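Local structure of SusD homolog (Bacteroides thetaiotaomicron VPI-5482, 3IHV) at residues T80-N92 with F127-M141. The protein probably binds glycans at the bacterial outer membrane, as other members of the SusD family do. Residues are numbered along the deposited sequence; the frame is centred on the assembly and turned at random.
Sequences TWAALYTGIYRAN and FYFELVRRFGNVVLM. With EDO (1,2-ethanediol), chain K; EDO (1,2-ethanediol), chain I.
Leu131 fits as a knob into a hole formed by Trp81, Leu84, Tyr85 and Ile88. Its CD1 branch lies over one face of the Tyr85 ring, 3.7 Å from the ring centroid. The same methyl meets Ile88 CD1 tip to tip at 3.4 Å, a tight contact. The CD2 branch packs on Leu84 CD1. Ile88 CD1 also sits almost centrally over the Tyr128 ring. Gly87 lets Phe127 come close to the backbone, with CE2 of Phe127 3.4 Å from Gly87 C.

Trp81 and Phe135 form an edge-to-face pair. With CG anti to the backbone N (chi1 172°), Trp81 directs the edge of its six-membered ring at Phe135, and CE3 stands over the centre of that ring. The planes are 77° apart.

Two polar side chains of helix 75-101 hold the segment that follows helix 107-135. Tyr85 OH donates to Val139 O at 2.6 Å, in the carbonyl plane and on a lone pair. Asn92 ND2 donates to Met141 O at 2.8 Å, and a water bridges this carbonyl to Asn92 OD1, which also accepts from Arg124. Met141 N in turn donates to Tyr128 OH at 2.9 Å, so the backbone N and O of Met141 are held from different helices.

Beside the apolar core, Glu130, Arg133 and Arg134 form a salt-bridge network: OE1 accepts NE and NH2 of Arg133 and NE of Arg134, and OE2 is hydrogen-bonded to Tyr37 OH.

Helical segments 80-92 and 127-135 run roughly antiparallel, with axes 9.6 Å apart at closest approach and N-to-C directions at 148°. This is a helical hairpin of the kind found in the TPR-like helical part of SusD proteins, with the outgoing chain folded back along it.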
loop_
_atom_site.group_PDB
_atom_site.type_symbol
_atom_site.label_atom_id
_atom_site.label_comp_id
_atom_site.label_asym_id
_atom_site.label_seq_id
_atom_site.Cartn_x
_atom_site.Cartn_y
_atom_site.Cartn_z
ATOM N N THR A 80 -6.522 -5.791 -12.750
ATOM C CA THR A 80 -6.074 -4.562 -12.103
ATOM C C THR A 80 -5.916 -3.443 -13.133
ATOM O O THR A 80 -6.344 -2.306 -12.887
ATOM C CB THR A 80 -4.820 -4.777 -11.285
ATOM O OG1 THR A 80 -5.120 -5.629 -10.180
ATOM C CG2 THR A 80 -4.292 -3.462 -10.759
ATOM N N TRP A 81 -5.344 -3.776 -14.293
ATOM C CA TRP A 81 -5.214 -2.797 -15.367
ATOM C C TRP A 81 -6.605 -2.230 -15.680
ATOM O O TRP A 81 -6.789 -1.011 -15.720
ATOM C CB TRP A 81 -4.563 -3.445 -16.587
ATOM C CG TRP A 81 -4.511 -2.673 -17.855
ATOM C CD1 TRP A 81 -5.463 -2.623 -18.837
ATOM C CD2 TRP A 81 -3.382 -1.950 -18.348
ATOM N NE1 TRP A 81 -4.997 -1.873 -19.905
ATOM C CE2 TRP A 81 -3.718 -1.457 -19.628
ATOM C CE3 TRP A 81 -2.124 -1.673 -17.830
ATOM C CZ2 TRP A 81 -2.845 -0.702 -20.377
ATOM C CZ3 TRP A 81 -1.239 -0.908 -18.590
ATOM C CH2 TRP A 81 -1.607 -0.450 -19.848
ATOM N N ALA A 82 -7.582 -3.118 -15.872
ATOM C CA ALA A 82 -8.956 -2.717 -16.171
ATOM C C ALA A 82 -9.579 -1.914 -15.033
ATOM O O ALA A 82 -10.261 -0.935 -15.278
ATOM C CB ALA A 82 -9.827 -3.960 -16.514
ATOM N N ALA A 83 -9.356 -2.311 -13.797
ATOM C CA ALA A 83 -9.949 -1.602 -12.664
ATOM C C ALA A 83 -9.394 -0.186 -12.526
ATOM O O ALA A 83 -10.136 0.778 -12.251
ATOM C CB ALA A 83 -9.753 -2.400 -11.336
ATOM N N LEU A 84 -8.086 -0.019 -12.726
ATOM C CA LEU A 84 -7.487 1.320 -12.659
ATOM C C LEU A 84 -8.101 2.196 -13.715
ATOM O O LEU A 84 -8.471 3.355 -13.454
ATOM C CB LEU A 84 -5.949 1.231 -12.810
ATOM C CG LEU A 84 -5.253 0.668 -11.550
ATOM C CD1 LEU A 84 -3.782 0.121 -11.796
ATOM C CD2 LEU A 84 -5.254 1.761 -10.402
ATOM N N TYR A 85 -8.194 1.679 -14.941
ATOM C CA TYR A 85 -8.804 2.465 -16.024
ATOM C C TYR A 85 -10.282 2.764 -15.781
ATOM O O TYR A 85 -10.791 3.798 -16.201
ATOM C CB TYR A 85 -8.512 1.841 -17.405
ATOM C CG TYR A 85 -7.122 2.245 -17.894
ATOM C CD1 TYR A 85 -6.871 3.564 -18.292
ATOM C CD2 TYR A 85 -6.063 1.357 -17.911
ATOM C CE1 TYR A 85 -5.612 3.985 -18.680
ATOM C CE2 TYR A 85 -4.786 1.766 -18.309
ATOM C CZ TYR A 85 -4.578 3.065 -18.712
ATOM O OH TYR A 85 -3.337 3.488 -19.125
ATOM N N THR A 86 -10.975 1.880 -15.066
ATOM C CA THR A 86 -12.360 2.144 -14.690
ATOM C C THR A 86 -12.394 3.314 -13.696
ATOM O O THR A 86 -13.240 4.206 -13.790
ATOM C CB THR A 86 -13.010 0.885 -14.103
ATOM O OG1 THR A 86 -13.184 -0.096 -15.146
ATOM C CG2 THR A 86 -14.366 1.189 -13.496
ATOM N N GLY A 87 -11.497 3.276 -12.718
ATOM C CA GLY A 87 -11.378 4.367 -11.756
ATOM C C GLY A 87 -11.163 5.677 -12.471
ATOM O O GLY A 87 -11.820 6.680 -12.161
ATOM N N ILE A 88 -10.237 5.666 -13.428
ATOM C CA ILE A 88 -9.907 6.846 -14.252
ATOM C C ILE A 88 -11.118 7.315 -15.037
ATOM O O ILE A 88 -11.377 8.526 -15.077
ATOM C CB ILE A 88 -8.678 6.549 -15.129
ATOM C CG1 ILE A 88 -7.444 6.440 -14.230
ATOM C CG2 ILE A 88 -8.444 7.629 -16.224
ATOM C CD1 ILE A 88 -6.200 5.741 -14.827
ATOM N N TYR A 89 -11.865 6.367 -15.627
ATOM C CA TYR A 89 -13.077 6.698 -16.363
ATOM C C TYR A 89 -14.068 7.411 -15.419
ATOM O O TYR A 89 -14.656 8.435 -15.756
ATOM C CB TYR A 89 -13.716 5.426 -16.935
ATOM C CG TYR A 89 -15.009 5.727 -17.640
ATOM C CD1 TYR A 89 -16.192 5.843 -16.943
ATOM C CD2 TYR A 89 -15.028 5.942 -19.004
ATOM C CE1 TYR A 89 -17.375 6.181 -17.595
ATOM C CE2 TYR A 89 -16.212 6.246 -19.672
ATOM C CZ TYR A 89 -17.372 6.369 -18.949
ATOM O OH TYR A 89 -18.535 6.713 -19.610
ATOM N N ARG A 90 -14.252 6.845 -14.237
ATOM C CA ARG A 90 -15.199 7.422 -13.260
ATOM C C ARG A 90 -14.762 8.816 -12.851
ATOM O O ARG A 90 -15.587 9.730 -12.783
ATOM C CB ARG A 90 -15.357 6.518 -12.065
ATOM C CG ARG A 90 -16.130 5.225 -12.408
ATOM C CD ARG A 90 -15.976 4.219 -11.315
ATOM N NE ARG A 90 -16.693 2.987 -11.611
ATOM C CZ ARG A 90 -16.648 1.885 -10.869
ATOM N NH1 ARG A 90 -15.885 1.808 -9.780
ATOM N NH2 ARG A 90 -17.361 0.830 -11.238
ATOM N N ALA A 91 -13.472 8.982 -12.599
ATOM C CA ALA A 91 -12.947 10.305 -12.270
ATOM C C ALA A 91 -13.166 11.285 -13.416
ATOM O O ALA A 91 -13.654 12.410 -13.210
ATOM C CB ALA A 91 -11.460 10.212 -11.886
ATOM N N ASN A 92 -12.761 10.884 -14.623
ATOM C CA ASN A 92 -12.970 11.709 -15.827
ATOM C C ASN A 92 -14.437 12.100 -15.982
ATOM O O ASN A 92 -14.778 13.268 -16.254
ATOM C CB ASN A 92 -12.538 10.952 -17.100
ATOM C CG ASN A 92 -11.009 10.824 -17.277
ATOM O OD1 ASN A 92 -10.225 11.535 -16.673
ATOM N ND2 ASN A 92 -10.608 9.920 -18.159
ATOM N N PHE A 127 -4.666 6.692 -9.154
ATOM C CA PHE A 127 -4.854 5.592 -10.118
ATOM C C PHE A 127 -3.737 5.602 -11.167
ATOM O O PHE A 127 -3.127 4.559 -11.452
ATOM C CB PHE A 127 -6.199 5.663 -10.829
ATOM C CG PHE A 127 -7.394 5.632 -9.910
ATOM C CD1 PHE A 127 -7.375 4.963 -8.690
ATOM C CD2 PHE A 127 -8.543 6.295 -10.268
ATOM C CE1 PHE A 127 -8.507 4.942 -7.872
ATOM C CE2 PHE A 127 -9.637 6.273 -9.460
ATOM C CZ PHE A 127 -9.623 5.615 -8.274
ATOM N N TYR A 128 -3.423 6.772 -11.703
ATOM C CA TYR A 128 -2.308 6.878 -12.658
ATOM C C TYR A 128 -0.973 6.563 -12.034
ATOM O O TYR A 128 -0.086 6.045 -12.721
ATOM C CB TYR A 128 -2.235 8.211 -13.384
ATOM C CG TYR A 128 -3.156 8.290 -14.570
ATOM C CD1 TYR A 128 -2.883 7.605 -15.726
ATOM C CD2 TYR A 128 -4.312 9.052 -14.517
ATOM C CE1 TYR A 128 -3.729 7.662 -16.814
ATOM C CE2 TYR A 128 -5.157 9.117 -15.599
ATOM C CZ TYR A 128 -4.858 8.437 -16.732
ATOM O OH TYR A 128 -5.723 8.521 -17.791
ATOM N N PHE A 129 -0.800 6.878 -10.743
ATOM C CA PHE A 129 0.451 6.555 -10.075
ATOM C C PHE A 129 0.637 5.053 -10.042
ATOM O O PHE A 129 1.723 4.566 -10.317
ATOM C CB PHE A 129 0.459 7.133 -8.646
ATOM C CG PHE A 129 1.745 6.867 -7.872
ATOM C CD1 PHE A 129 2.983 7.044 -8.462
ATOM C CD2 PHE A 129 1.711 6.525 -6.555
ATOM C CE1 PHE A 129 4.150 6.826 -7.781
ATOM C CE2 PHE A 129 2.911 6.315 -5.851
ATOM C CZ PHE A 129 4.119 6.496 -6.477
ATOM N N GLU A 130 -0.403 4.323 -9.625
ATOM C CA GLU A 130 -0.337 2.865 -9.624
ATOM C C GLU A 130 -0.029 2.338 -11.020
ATOM O O GLU A 130 0.810 1.443 -11.170
ATOM C CB GLU A 130 -1.614 2.194 -9.094
ATOM C CG GLU A 130 -1.888 2.429 -7.619
ATOM C CD GLU A 130 -1.042 1.567 -6.665
ATOM O OE1 GLU A 130 0.084 1.173 -7.030
ATOM O OE2 GLU A 130 -1.503 1.301 -5.523
ATOM N N LEU A 131 -0.707 2.871 -12.025
ATOM C CA LEU A 131 -0.477 2.412 -13.402
ATOM C C LEU A 131 0.957 2.654 -13.817
ATOM O O LEU A 131 1.643 1.752 -14.312
ATOM C CB LEU A 131 -1.395 3.106 -14.423
ATOM C CG LEU A 131 -2.834 2.625 -14.543
ATOM C CD1 LEU A 131 -3.669 3.577 -15.420
ATOM C CD2 LEU A 131 -2.838 1.172 -15.110
ATOM N N VAL A 132 1.428 3.866 -13.630
ATOM C CA VAL A 132 2.753 4.158 -14.112
ATOM C C VAL A 132 3.866 3.406 -13.352
ATOM O O VAL A 132 4.832 2.943 -13.974
ATOM C CB VAL A 132 3.050 5.687 -14.160
ATOM C CG1 VAL A 132 3.352 6.278 -12.736
ATOM C CG2 VAL A 132 4.195 5.973 -15.115
ATOM N N ARG A 133 3.741 3.263 -12.033
ATOM C CA ARG A 133 4.812 2.619 -11.304
ATOM C C ARG A 133 4.783 1.104 -11.520
ATOM O O ARG A 133 5.843 0.463 -11.501
ATOM C CB ARG A 133 4.819 2.973 -9.797
ATOM C CG ARG A 133 3.726 2.323 -8.962
ATOM C CD ARG A 133 3.724 2.959 -7.594
ATOM N NE ARG A 133 2.755 2.361 -6.706
ATOM C CZ ARG A 133 2.876 2.318 -5.392
ATOM N NH1 ARG A 133 3.961 2.759 -4.801
ATOM N NH2 ARG A 133 1.927 1.774 -4.672
ATOM N N ARG A 134 3.605 0.509 -11.697
ATOM C CA ARG A 134 3.502 -0.934 -11.841
ATOM C C ARG A 134 3.648 -1.452 -13.265
ATOM O O ARG A 134 4.151 -2.566 -13.472
ATOM C CB ARG A 134 2.191 -1.454 -11.205
ATOM C CG ARG A 134 2.132 -1.170 -9.716
ATOM C CD ARG A 134 0.860 -1.677 -9.053
ATOM N NE ARG A 134 0.940 -1.493 -7.625
ATOM C CZ ARG A 134 1.527 -2.329 -6.763
ATOM N NH1 ARG A 134 2.107 -3.470 -7.143
ATOM N NH2 ARG A 134 1.547 -1.992 -5.477
ATOM N N PHE A 135 3.184 -0.654 -14.238
ATOM C CA PHE A 135 3.177 -1.022 -15.638
ATOM C C PHE A 135 4.136 -0.244 -16.507
ATOM O O PHE A 135 4.353 -0.625 -17.648
ATOM C CB PHE A 135 1.762 -0.949 -16.201
ATOM C CG PHE A 135 0.790 -1.941 -15.588
ATOM C CD1 PHE A 135 0.701 -3.244 -16.083
ATOM C CD2 PHE A 135 -0.037 -1.588 -14.536
ATOM C CE1 PHE A 135 -0.203 -4.179 -15.551
ATOM C CE2 PHE A 135 -0.946 -2.515 -14.017
ATOM C CZ PHE A 135 -1.021 -3.798 -14.519
ATOM N N GLY A 136 4.615 0.895 -16.015
ATOM C CA GLY A 136 5.664 1.638 -16.729
ATOM C C GLY A 136 5.296 2.463 -17.937
ATOM O O GLY A 136 5.662 3.629 -18.029
ATOM N N ASN A 137 4.617 1.842 -18.897
ATOM C CA ASN A 137 4.300 2.417 -20.194
ATOM C C ASN A 137 2.797 2.294 -20.429
ATOM O O ASN A 137 2.319 1.276 -20.930
ATOM C CB ASN A 137 5.098 1.620 -21.202
ATOM C CG ASN A 137 6.569 1.768 -20.958
ATOM O OD1 ASN A 137 7.104 2.839 -21.205
ATOM N ND2 ASN A 137 7.221 0.742 -20.382
ATOM N N VAL A 138 2.089 3.371 -20.092
ATOM C CA VAL A 138 0.650 3.306 -20.022
ATOM C C VAL A 138 0.021 4.415 -20.880
ATOM O O VAL A 138 0.703 5.347 -21.349
ATOM C CB VAL A 138 0.184 3.353 -18.549
ATOM C CG1 VAL A 138 0.849 2.146 -17.685
ATOM C CG2 VAL A 138 0.371 4.748 -17.937
ATOM N N VAL A 139 -1.268 4.256 -21.106
ATOM C CA VAL A 139 -2.050 5.216 -21.877
ATOM C C VAL A 139 -2.622 6.302 -20.969
ATOM O O VAL A 139 -3.227 6.013 -19.908
ATOM C CB VAL A 139 -3.255 4.540 -22.601
ATOM C CG1 VAL A 139 -4.032 5.570 -23.428
ATOM C CG2 VAL A 139 -2.810 3.414 -23.491
ATOM N N LEU A 140 -2.451 7.549 -21.408
ATOM C CA LEU A 140 -3.137 8.681 -20.779
ATOM C C LEU A 140 -4.528 8.727 -21.411
ATOM O O LEU A 140 -4.694 9.233 -22.531
ATOM C CB LEU A 140 -2.416 10.003 -21.010
ATOM C CG LEU A 140 -1.181 10.241 -20.153
ATOM C CD1 LEU A 140 -0.366 11.467 -20.575
ATOM C CD2 LEU A 140 -1.624 10.355 -18.694
HETATM N N MSE A 141 -5.521 8.193 -20.692
HETATM C CA MSE A 141 -6.913 8.134 -21.118
HETATM C C MSE A 141 -7.594 9.354 -20.518
HETATM O O MSE A 141 -8.192 9.290 -19.426
HETATM C CB MSE A 141 -7.551 6.826 -20.626
HETATM C CG MSE A 141 -8.795 6.446 -21.311
HETATM SE SE MSE A 141 -8.506 5.871 -23.164
HETATM C CE MSE A 141 -7.620 4.227 -22.873
HETATM C C1 EDO K . -13.740 1.835 -19.427
HETATM O O1 EDO K . -12.530 1.775 -18.673
HETATM C C2 EDO K . -14.906 2.056 -18.486
HETATM O O2 EDO K . -14.902 1.083 -17.435
HETATM C C1 EDO I . -7.077 1.009 -22.392
HETATM O O1 EDO I . -7.916 0.417 -21.424
HETATM C C2 EDO I . -5.654 0.659 -22.101
HETATM O O2 EDO I . -5.309 -0.583 -22.737
HETATM O O HOH W 1 -7.409 10.974 -17.318
#